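Local coordinates for protein carboxyvinyl-carboxyphosphonate phosphorylmutase (Bacillus anthracis, PDB 4IQD) that belongs to the phosphoenolpyruvate phosphomutase family of TIM-barrel proteins and is modelled with pyruvic acid bound, at residues 20-23 with 24-28; 107-110 with 111-115; 252-255 with 256-260; 273-276 with 277-281; 284-287 with 288-292. One frame throughout, in Å; residues are numbered along the deposited sequence.

Contact 1: 20-23 with 24-28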
# COMPACT_ATOMS: atom_id res chain seq x y z
N ARG A 20 13.33 -18.24 14.20
CA ARG A 20 12.59 -17.45 15.17
C ARG A 20 11.11 -17.75 15.00
O ARG A 20 10.38 -17.92 15.97
CB ARG A 20 12.84 -15.96 14.97
CG ARG A 20 12.18 -15.08 16.02
CD ARG A 20 12.09 -13.62 15.59
NE ARG A 20 13.39 -12.97 15.45
CZ ARG A 20 13.56 -11.70 15.09
NH1 ARG A 20 12.52 -10.93 14.82
NH2 ARG A 20 14.79 -11.19 14.99
N PHE A 21 10.68 -17.82 13.74
CA PHE A 21 9.30 -18.15 13.40
C PHE A 21 8.93 -19.53 13.94
O PHE A 21 7.89 -19.70 14.57
CB PHE A 21 9.12 -18.13 11.88
CG PHE A 21 7.71 -18.36 11.44
CD1 PHE A 21 6.82 -17.30 11.36
CD2 PHE A 21 7.27 -19.62 11.09
CE1 PHE A 21 5.52 -17.50 10.95
CE2 PHE A 21 5.97 -19.83 10.68
CZ PHE A 21 5.09 -18.77 10.61
N ARG A 22 9.80 -20.50 13.69
CA ARG A 22 9.59 -21.86 14.18
C ARG A 22 9.44 -21.86 15.69
O ARG A 22 8.53 -22.49 16.23
CB ARG A 22 10.75 -22.77 13.79
CG ARG A 22 10.67 -24.15 14.41
CD ARG A 22 11.86 -25.02 14.04
NE ARG A 22 11.99 -25.20 12.60
CZ ARG A 22 11.29 -26.08 11.89
NH1 ARG A 22 10.40 -26.86 12.48
NH2 ARG A 22 11.49 -26.18 10.58
N ALA A 23 10.33 -21.15 16.37
CA ALA A 23 10.26 -20.99 17.81
C ALA A 23 8.88 -20.51 18.21
O ALA A 23 8.23 -21.10 19.07
CB ALA A 23 11.32 -20.01 18.29
N LEU A 24 8.44 -19.43 17.57
CA LEU A 24 7.13 -18.83 17.82
C LEU A 24 6.02 -19.87 17.72
O LEU A 24 5.07 -19.86 18.49
CB LEU A 24 6.86 -17.70 16.83
CG LEU A 24 7.76 -16.47 16.86
CD1 LEU A 24 7.37 -15.51 15.76
CD2 LEU A 24 7.69 -15.80 18.21
N VAL A 25 6.16 -20.77 16.75
CA VAL A 25 5.18 -21.83 16.54
C VAL A 25 5.23 -22.85 17.67
O VAL A 25 4.21 -23.15 18.29
CB VAL A 25 5.42 -22.54 15.21
CG1 VAL A 25 4.66 -23.84 15.15
CG2 VAL A 25 5.03 -21.63 14.06
N GLU A 26 6.42 -23.35 17.96
CA GLU A 26 6.60 -24.39 18.97
C GLU A 26 6.27 -23.89 20.37
O GLU A 26 6.13 -24.68 21.31
CB GLU A 26 8.04 -24.92 18.93
CG GLU A 26 8.51 -25.37 17.55
CD GLU A 26 7.80 -26.62 17.05
OE1 GLU A 26 7.63 -26.76 15.82
OE2 GLU A 26 7.43 -27.47 17.89
N ALA A 27 6.14 -22.57 20.51
CA ALA A 27 5.84 -21.95 21.79
C ALA A 27 4.54 -22.46 22.40
O ALA A 27 3.64 -22.91 21.69
CB ALA A 27 5.80 -20.44 21.65
N ASN A 28 4.47 -22.39 23.72
CA ASN A 28 3.32 -22.89 24.45
C ASN A 28 2.07 -22.07 24.17
O ASN A 28 0.97 -22.61 24.08
CB ASN A 28 3.63 -22.88 25.95
CG ASN A 28 2.95 -24.01 26.69
OD1 ASN A 28 2.42 -24.94 26.08
ND2 ASN A 28 2.96 -23.95 28.01
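Leu24 N gives its hydrogen to Arg20 O at 2.9 Å, and Glu26 N does the same to Arg22 O, the straighter of the two with an N-H...O angle of 169°. Between them Val25 N reaches Phe21 O. One residue further on, the bond from Ala27 N to Ala23 O is weak and bent, in keeping with Ala27 being the first residue to leave helical geometry. Arg22 and Glu26 run side by side in the same direction, CG against CG at 4.0 Å. Their charged ends do not close into a salt bridge: Arg22 NH1 stays 4.3 Å from Glu26 OE1, although the guanidinium and carboxylate planes differ by only 21°. Arg22 NH2 has a weak, long ion pair with Asp190. This is the last turn of helix 14-26, which leads toward strand 31-34 of the TIM barrel. Its buried side carries Phe21 and Val25. Phe21 CG is anti to the backbone N (chi1 -175°), which sends the ring outward on the side where Val25 CG2 meets CE2 at 3.9 Å, the chains crossing at a slant. Tyr161 of strand 161-166 makes an edge-to-face pair with Phe21 and also touches Val25. Leu24 CG lies 3.1 Å from Arg20 O, and its side chain also packs on Leu31. The guanidinium of Arg20 turns away to hydrogen-bond Asp89 O through NH1.

Contact 2: 107-110 with 111-115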
# COMPACT_ATOMS: atom_id res chain seq x y z
N ALA A 107 10.41 -23.72 -7.41
CA ALA A 107 11.81 -23.66 -7.03
C ALA A 107 12.35 -22.23 -7.03
O ALA A 107 13.11 -21.85 -6.14
CB ALA A 107 12.65 -24.55 -7.94
N ARG A 108 11.97 -21.45 -8.04
CA ARG A 108 12.42 -20.07 -8.15
C ARG A 108 11.72 -19.17 -7.14
O ARG A 108 12.33 -18.26 -6.57
CB ARG A 108 12.22 -19.54 -9.57
CG ARG A 108 12.11 -18.02 -9.65
CD ARG A 108 13.01 -17.43 -10.73
NE ARG A 108 13.02 -15.97 -10.68
CZ ARG A 108 12.54 -15.18 -11.64
NH1 ARG A 108 12.59 -13.86 -11.50
NH2 ARG A 108 12.02 -15.71 -12.74
N THR A 109 10.44 -19.42 -6.93
CA THR A 109 9.67 -18.69 -5.93
C THR A 109 10.33 -18.84 -4.57
O THR A 109 10.45 -17.88 -3.82
CB THR A 109 8.22 -19.20 -5.88
OG1 THR A 109 7.56 -18.88 -7.11
CG2 THR A 109 7.46 -18.54 -4.73
N ALA A 110 10.78 -20.06 -4.27
CA ALA A 110 11.44 -20.35 -3.00
C ALA A 110 12.72 -19.54 -2.83
O ALA A 110 13.00 -19.05 -1.74
CB ALA A 110 11.74 -21.84 -2.89
N VAL A 111 13.50 -19.42 -3.89
CA VAL A 111 14.74 -18.66 -3.83
C VAL A 111 14.46 -17.18 -3.61
O VAL A 111 15.10 -16.54 -2.79
CB VAL A 111 15.57 -18.80 -5.11
CG1 VAL A 111 16.89 -18.06 -4.98
CG2 VAL A 111 15.80 -20.26 -5.43
N GLU A 112 13.49 -16.66 -4.35
CA GLU A 112 13.13 -15.25 -4.27
C GLU A 112 12.66 -14.88 -2.87
O GLU A 112 12.92 -13.78 -2.39
CB GLU A 112 12.05 -14.91 -5.28
CG GLU A 112 12.50 -14.97 -6.73
CD GLU A 112 11.37 -14.70 -7.70
OE1 GLU A 112 10.21 -15.03 -7.35
OE2 GLU A 112 11.63 -14.17 -8.79
N MSE A 113 11.96 -15.79 -2.21
CA MSE A 113 11.47 -15.54 -0.86
C MSE A 113 12.62 -15.57 0.15
O MSE A 113 12.63 -14.78 1.10
CB MSE A 113 10.38 -16.54 -0.48
CG MSE A 113 9.14 -16.47 -1.37
SE MSE A 113 8.26 -14.72 -1.38
CE MSE A 113 7.23 -14.91 -3.02
N VAL A 114 13.57 -16.47 -0.05
CA VAL A 114 14.74 -16.53 0.82
C VAL A 114 15.56 -15.27 0.64
O VAL A 114 16.08 -14.70 1.61
CB VAL A 114 15.60 -17.77 0.52
CG1 VAL A 114 16.97 -17.65 1.16
CG2 VAL A 114 14.89 -19.03 1.00
N GLU A 115 15.67 -14.81 -0.60
CA GLU A 115 16.34 -13.56 -0.91
C GLU A 115 15.67 -12.39 -0.20
O GLU A 115 16.34 -11.48 0.28
CB GLU A 115 16.38 -13.32 -2.41
CG GLU A 115 17.31 -14.26 -3.15
CD GLU A 115 17.48 -13.87 -4.61
OE1 GLU A 115 16.57 -13.21 -5.15
OE2 GLU A 115 18.51 -14.22 -5.20
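Arg108 and Glu112, one helical turn apart, are joined by a salt bridge. Glu112 CB starts 3.6 Å from Arg108 O, the carbonyl that also accepts the Glu112 backbone N-H. With CG set anti to its own carbonyl carbon (chi1 -68°), the chain turns back toward the preceding turn, and CG passes 3.3 Å from that same Arg108 O. CD then lies 3.6 Å from Arg108 NE. At the tip, OE2 makes the salt bridge to Arg108 NH1 at 2.9 Å, and NE lies 3.0 Å from the same oxygen, with the carboxylate and guanidinium planes turned 73° apart. OE1 accepts a hydrogen bond from Ser74 OG, which ties the carboxylate to the start of helix 74-88.

The segments belong to helix 103-115, the crossover helix of the beta-alpha-beta unit between strands 92-95 and 120-124 of the barrel. Round the helix, Thr109 and Met113, a selenomethionine, lie side by side and point the same way, CG2 against CE at 4.0 Å. Met113 also packs on Ala78, while Thr109 OG1 bonds back to Asn105 O and to Gly99 O. Val111 CG2 sits 3.2 Å from Ala107 O, and both residues press on Val156 of helix 143-156.

Contact 3: 252-255 with 256-260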
# COMPACT_ATOMS: atom_id res chain seq x y z
N LYS A 252 -12.40 0.87 4.42
CA LYS A 252 -13.54 1.49 5.07
C LYS A 252 -13.22 2.94 5.42
O LYS A 252 -14.06 3.82 5.28
CB LYS A 252 -13.90 0.72 6.34
CG LYS A 252 -15.24 1.10 6.93
CD LYS A 252 -16.34 0.92 5.92
CE LYS A 252 -17.71 1.20 6.52
NZ LYS A 252 -18.80 1.03 5.52
N ALA A 253 -11.99 3.16 5.87
CA ALA A 253 -11.55 4.48 6.31
C ALA A 253 -11.42 5.46 5.14
O ALA A 253 -11.69 6.65 5.30
CB ALA A 253 -10.23 4.38 7.07
N TYR A 254 -11.01 4.96 3.98
CA TYR A 254 -10.95 5.80 2.79
C TYR A 254 -12.36 6.31 2.51
O TYR A 254 -12.58 7.51 2.37
CB TYR A 254 -10.46 5.00 1.58
CG TYR A 254 -9.09 4.38 1.73
CD1 TYR A 254 -8.13 4.96 2.55
CD2 TYR A 254 -8.77 3.21 1.06
CE1 TYR A 254 -6.88 4.38 2.68
CE2 TYR A 254 -7.53 2.63 1.19
CZ TYR A 254 -6.59 3.22 2.01
OH TYR A 254 -5.35 2.64 2.14
N GLU A 255 -13.29 5.37 2.45
CA GLU A 255 -14.69 5.62 2.13
C GLU A 255 -15.30 6.71 2.99
O GLU A 255 -15.94 7.63 2.48
CB GLU A 255 -15.48 4.31 2.28
CG GLU A 255 -16.95 4.38 1.89
CD GLU A 255 -17.66 3.04 2.07
OE1 GLU A 255 -16.97 2.01 2.23
OE2 GLU A 255 -18.91 3.02 2.05
N ASN A 256 -15.09 6.62 4.30
CA ASN A 256 -15.64 7.57 5.24
C ASN A 256 -15.04 8.97 5.13
O ASN A 256 -15.74 9.97 5.27
CB ASN A 256 -15.48 7.06 6.67
CG ASN A 256 -16.43 5.92 6.99
OD1 ASN A 256 -17.54 5.86 6.48
ND2 ASN A 256 -15.99 5.00 7.83
N VAL A 257 -13.73 9.03 4.90
CA VAL A 257 -13.07 10.32 4.87
C VAL A 257 -13.22 10.99 3.51
O VAL A 257 -13.28 12.21 3.41
CB VAL A 257 -11.58 10.22 5.31
CG1 VAL A 257 -10.74 9.58 4.22
CG2 VAL A 257 -11.04 11.59 5.67
N PHE A 258 -13.30 10.18 2.46
CA PHE A 258 -13.52 10.70 1.11
C PHE A 258 -14.94 11.21 0.97
O PHE A 258 -15.18 12.26 0.37
CB PHE A 258 -13.27 9.61 0.08
CG PHE A 258 -11.82 9.24 -0.07
CD1 PHE A 258 -10.83 10.12 0.31
CD2 PHE A 258 -11.46 8.02 -0.60
CE1 PHE A 258 -9.50 9.79 0.17
CE2 PHE A 258 -10.13 7.68 -0.74
CZ PHE A 258 -9.15 8.57 -0.35
N THR A 259 -15.88 10.44 1.52
CA THR A 259 -17.27 10.86 1.57
C THR A 259 -17.36 12.22 2.24
O THR A 259 -18.03 13.13 1.76
CB THR A 259 -18.12 9.85 2.36
OG1 THR A 259 -18.02 8.56 1.76
CG2 THR A 259 -19.57 10.27 2.39
N LEU A 260 -16.64 12.35 3.35
CA LEU A 260 -16.65 13.56 4.15
C LEU A 260 -16.11 14.76 3.38
O LEU A 260 -16.73 15.83 3.39
CB LEU A 260 -15.83 13.35 5.42
CG LEU A 260 -15.89 14.43 6.50
CD1 LEU A 260 -17.32 14.65 6.97
CD2 LEU A 260 -15.00 14.03 7.66
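Tyr254 and Phe258 meet most closely where the tyrosine CB touches ring atom CE2 of the phenylalanine at 3.6 Å. The Phe258 ring leans back toward the preceding turn: CG lies anti to the carbonyl carbon (chi1 -71°), which brings one ring face over Tyr254 CA, 4.0 Å from the plane and offset toward the rim. Its CG is also 3.1 Å from Tyr254 O, the oxygen that accepts the hydrogen bond of Phe258 N at 2.8 Å. Next round the helix, Glu255 O receives Thr259 N at 3.0 Å and Thr259 OG1 as well; the hydroxyl contact is modelled very short, so its exact length is doubtful. Asn256 crosses Lys252 at a slant, ND2 4.1 Å from Lys252 CG. Lys252 bends at chi2 (57°) and sends NZ toward Glu255 OE1, a long ion pair at 3.9 Å.

Helix 245-264, which carries all of this, projects from the TIM barrel to the second subunit, in line with the helix-swapped dimers known in this superfamily. There Tyr254 packs on Val44, Phe258 on Ala41, Val257 on Thr245 and Lys252 on Asn273, all four partners belonging to the second subunit, while Val257 also touches Ala270 of its own chain. Tyr254, Val257 and Phe258 thus give the interface an apolar patch, to which the long Lys252-Glu255 pair probably adds little.

Contact 4: 273-276 with 277-281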
# COMPACT_ATOMS: atom_id res chain seq x y z
N ASN A 273 -9.83 10.51 13.69
CA ASN A 273 -9.67 9.20 13.09
C ASN A 273 -8.34 9.09 12.36
O ASN A 273 -8.19 8.28 11.45
CB ASN A 273 -10.81 8.92 12.11
CG ASN A 273 -12.15 8.80 12.80
OD1 ASN A 273 -12.25 8.24 13.89
ND2 ASN A 273 -13.19 9.32 12.17
N MSE A 274 -7.38 9.91 12.76
CA MSE A 274 -6.11 9.98 12.05
C MSE A 274 -4.90 9.71 12.93
O MSE A 274 -4.88 10.04 14.11
CB MSE A 274 -5.95 11.35 11.39
CG MSE A 274 -7.05 11.70 10.41
SE MSE A 274 -6.64 13.29 9.37
CE MSE A 274 -8.38 13.59 8.55
N GLN A 275 -3.89 9.10 12.33
CA GLN A 275 -2.58 9.03 12.94
C GLN A 275 -1.97 10.42 12.86
O GLN A 275 -2.02 11.06 11.81
CB GLN A 275 -1.71 8.05 12.17
CG GLN A 275 -0.23 8.25 12.41
CD GLN A 275 0.61 7.74 11.27
OE1 GLN A 275 1.62 7.06 11.48
NE2 GLN A 275 0.22 8.06 10.05
N THR A 276 -1.39 10.88 13.96
CA THR A 276 -0.77 12.20 14.02
C THR A 276 0.61 12.22 13.35
O THR A 276 1.22 11.17 13.16
CB THR A 276 -0.62 12.70 15.47
OG1 THR A 276 0.31 11.87 16.17
CG2 THR A 276 -1.96 12.67 16.19
N ARG A 277 1.08 13.41 13.02
CA ARG A 277 2.43 13.57 12.47
C ARG A 277 3.45 13.11 13.49
O ARG A 277 4.55 12.68 13.14
CB ARG A 277 2.68 15.02 12.08
CG ARG A 277 1.86 15.50 10.90
CD ARG A 277 1.66 17.00 10.94
NE ARG A 277 2.72 17.74 10.26
CZ ARG A 277 2.58 18.36 9.09
NH1 ARG A 277 3.59 19.01 8.55
NH2 ARG A 277 1.41 18.32 8.46
N SER A 278 3.08 13.21 14.77
CA SER A 278 3.93 12.78 15.86
C SER A 278 4.02 11.26 15.88
O SER A 278 5.11 10.69 16.02
CB SER A 278 3.36 13.27 17.19
OG SER A 278 2.99 14.63 17.11
N GLU A 279 2.88 10.60 15.73
CA GLU A 279 2.84 9.15 15.70
C GLU A 279 3.52 8.65 14.44
O GLU A 279 4.18 7.61 14.45
CB GLU A 279 1.39 8.65 15.74
CG GLU A 279 0.75 8.78 17.11
CD GLU A 279 -0.75 8.66 17.05
OE1 GLU A 279 -1.33 8.87 15.97
OE2 GLU A 279 -1.36 8.37 18.10
N LEU A 280 3.37 9.41 13.36
CA LEU A 280 4.01 9.07 12.10
C LEU A 280 5.52 9.20 12.22
O LEU A 280 6.26 8.33 11.78
CB LEU A 280 3.48 9.96 10.98
CG LEU A 280 4.13 9.75 9.61
CD1 LEU A 280 4.15 8.27 9.24
CD2 LEU A 280 3.39 10.56 8.56
N TYR A 281 5.95 10.31 12.82
CA TYR A 281 7.36 10.60 13.05
C TYR A 281 8.06 9.41 13.70
O TYR A 281 9.12 8.97 13.26
CB TYR A 281 7.48 11.84 13.94
CG TYR A 281 8.89 12.25 14.33
CD1 TYR A 281 9.54 13.28 13.66
CD2 TYR A 281 9.55 11.64 15.39
CE1 TYR A 281 10.82 13.67 14.03
CE2 TYR A 281 10.83 12.02 15.76
CZ TYR A 281 11.46 13.03 15.07
OH TYR A 281 12.73 13.41 15.44
O HOH W 1 -4.34 9.55 16.42
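Thr276 and Glu279 bond to each other twice in opposite directions, the reciprocal pair that defines a capping box. Thr276 N gives its hydrogen to Glu279 OE1 at 2.8 Å, with an N-H...O angle of 165°; it reaches the oxygen on the anti side, 32° out of the carboxylate plane. In return Glu279 N donates to Thr276 OG1 at 2.9 Å. The threonine can do this because OG1 sits between its own backbone N and carbonyl carbon (chi1 66°), facing the opening turn of helix 277-283. Leu280 N to Thr276 O, 2.8 Å, adds the first main-chain bond of that helix.

A water donates to Glu279 OE1 at 3.1 Å; its approach to Met274 O is modelled too short to trust. Gln275 slides past Glu279 in the opposite direction, CG to CB 3.7 Å, and its OE1 lies 3.2 Å from Leu280 CA. The Gln275 backbone hydrogen-bonds the second subunit, its side chain packs on Ala251 there and Leu280 on Ala62, and Arg277 NH2 bonds that subunit's Glu220 O. With OE1 gripped by a backbone N-H and a water, and lying at a helix N terminus, the Glu279 carboxylate is probably stabilised in its charged form.

Contact 5: 284-287 with 288-292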
# COMPACT_ATOMS: atom_id res chain seq x y z
N ILE A 284 7.77 5.70 11.46
CA ILE A 284 8.77 5.50 10.41
C ILE A 284 10.17 5.85 10.91
O ILE A 284 11.11 5.96 10.12
CB ILE A 284 8.44 6.29 9.13
CG1 ILE A 284 8.26 7.77 9.45
CG2 ILE A 284 7.18 5.73 8.48
CD1 ILE A 284 7.76 8.58 8.28
N SER A 285 10.30 6.01 12.22
CA SER A 285 11.58 6.22 12.89
C SER A 285 12.37 7.39 12.34
O SER A 285 13.58 7.28 12.13
CB SER A 285 12.43 4.95 12.81
OG SER A 285 11.74 3.82 13.31
N TYR A 286 11.69 8.51 12.10
CA TYR A 286 12.33 9.68 11.52
C TYR A 286 13.55 10.10 12.34
O TYR A 286 14.59 10.46 11.78
CB TYR A 286 11.33 10.83 11.42
CG TYR A 286 11.84 12.04 10.66
CD1 TYR A 286 11.57 12.21 9.31
CD2 TYR A 286 12.58 13.03 11.30
CE1 TYR A 286 12.03 13.32 8.62
CE2 TYR A 286 13.04 14.14 10.62
CZ TYR A 286 12.77 14.28 9.28
OH TYR A 286 13.23 15.38 8.61
N HIS A 287 13.43 10.01 13.66
CA HIS A 287 14.51 10.39 14.57
C HIS A 287 15.81 9.65 14.32
O HIS A 287 16.89 10.25 14.35
CB HIS A 287 14.08 10.16 16.02
CG HIS A 287 15.18 10.37 17.00
ND1 HIS A 287 15.63 11.62 17.37
CD2 HIS A 287 15.95 9.48 17.68
CE1 HIS A 287 16.61 11.50 18.25
NE2 HIS A 287 16.83 10.21 18.45
N ASP A 288 15.72 8.35 14.07
CA ASP A 288 16.90 7.51 13.94
C ASP A 288 17.72 7.83 12.69
O ASP A 288 18.91 7.51 12.62
CB ASP A 288 16.50 6.04 13.98
CG ASP A 288 15.85 5.66 15.29
OD1 ASP A 288 14.63 5.90 15.44
OD2 ASP A 288 16.55 5.12 16.18
N PHE A 289 17.08 8.46 11.71
CA PHE A 289 17.79 8.91 10.53
C PHE A 289 18.55 10.19 10.86
O PHE A 289 19.67 10.40 10.38
CB PHE A 289 16.82 9.16 9.38
CG PHE A 289 16.22 7.91 8.83
CD1 PHE A 289 16.87 7.20 7.83
CD2 PHE A 289 15.01 7.43 9.30
CE1 PHE A 289 16.32 6.04 7.32
CE2 PHE A 289 14.46 6.27 8.79
CZ PHE A 289 15.11 5.58 7.80
N GLU A 290 17.94 11.04 11.67
CA GLU A 290 18.55 12.29 12.07
C GLU A 290 19.84 12.02 12.84
O GLU A 290 20.87 12.63 12.56
CB GLU A 290 17.59 13.10 12.94
CG GLU A 290 16.25 13.38 12.30
CD GLU A 290 15.29 14.10 13.23
OE1 GLU A 290 15.00 13.57 14.32
OE2 GLU A 290 14.83 15.21 12.87
N GLU A 291 19.78 11.10 13.80
CA GLU A 291 20.95 10.78 14.60
C GLU A 291 22.02 10.11 13.75
O GLU A 291 23.19 10.09 14.11
CB GLU A 291 20.58 9.90 15.81
CG GLU A 291 20.29 8.45 15.48
CD GLU A 291 20.39 7.55 16.70
OE1 GLU A 291 19.65 6.54 16.76
OE2 GLU A 291 21.21 7.85 17.59
N LEU A 292 21.60 9.57 12.62
CA LEU A 292 22.53 8.98 11.67
C LEU A 292 23.30 10.08 10.96
O LEU A 292 24.54 10.08 10.94
CB LEU A 292 21.79 8.11 10.67
CG LEU A 292 22.64 7.26 9.74
CD1 LEU A 292 23.50 6.30 10.54
CD2 LEU A 292 21.76 6.50 8.77
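A Schellman motif ends helix 277-283 here and a new helix starts at once. Ser285, with positive phi, is its C-prime residue: Tyr286 N bonds back to Tyr281 O, and Ser285 N bonds back into the last turn. Ser285 O then turns forward and takes a weak hydrogen bond from Asp288 N at 3.1 Å, while Ser285 CB rests against Asp288 OD1.

Around this turn Phe289 presents its ring edge to backbone oxygens. CD2 is 3.2 Å from Ser285 O and CE2 is 3.6 Å from Ile284 O, the latter oxygen lying in the ring plane. Tyr286 O serves two donors: Phe289 N, from 58° out of the carbonyl plane, and more weakly Glu290 N. Glu291 N to His287 O, at 3.1 Å, is a straighter helical bond.

On another flank Glu290 reaches back between Tyr286 and His287. Its CG is anti to the carbonyl carbon (chi1 -56°) and the chain stays extended, so that OE2 arrives in plane at the Tyr286 ring edge, 3.1 Å from CE2, with ring and carboxylate planes 71° apart. The other oxygen, OE1, lies 3.2 Å from His287 CA and is hydrogen-bonded to Tyr281 OH. In the dimer, Tyr286 packs on Leu69, Phe289 on Pro67 and Glu290 on Leu135, all of the second subunit. Oxygens set at the aromatic edges face the slightly positive ring C-H groups, so carboxylate and carbonyls alike probably gain a mild electrostatic attraction from these rings.

How the contacts relate
Each contact is local, made within a turn or two of one continuous stretch, so none closes a long loop, and none nests with or crosses another: the five follow in series. Contact 1 finishes helix 14-26 and contact 2 lies on crossover helix 103-115, both packed on the barrel, with centres about 22 Å apart. Contact 3, on helix 245-264, lies across the chain's centre from both. After it the chain makes the start of helix 277-283 in contact 4 and the turn into helix 286-297 in contact 5. These last two touch, through Tyr281, and contacts 3, 4 and 5 all meet the second subunit, tying the C-terminal helices into the dimer.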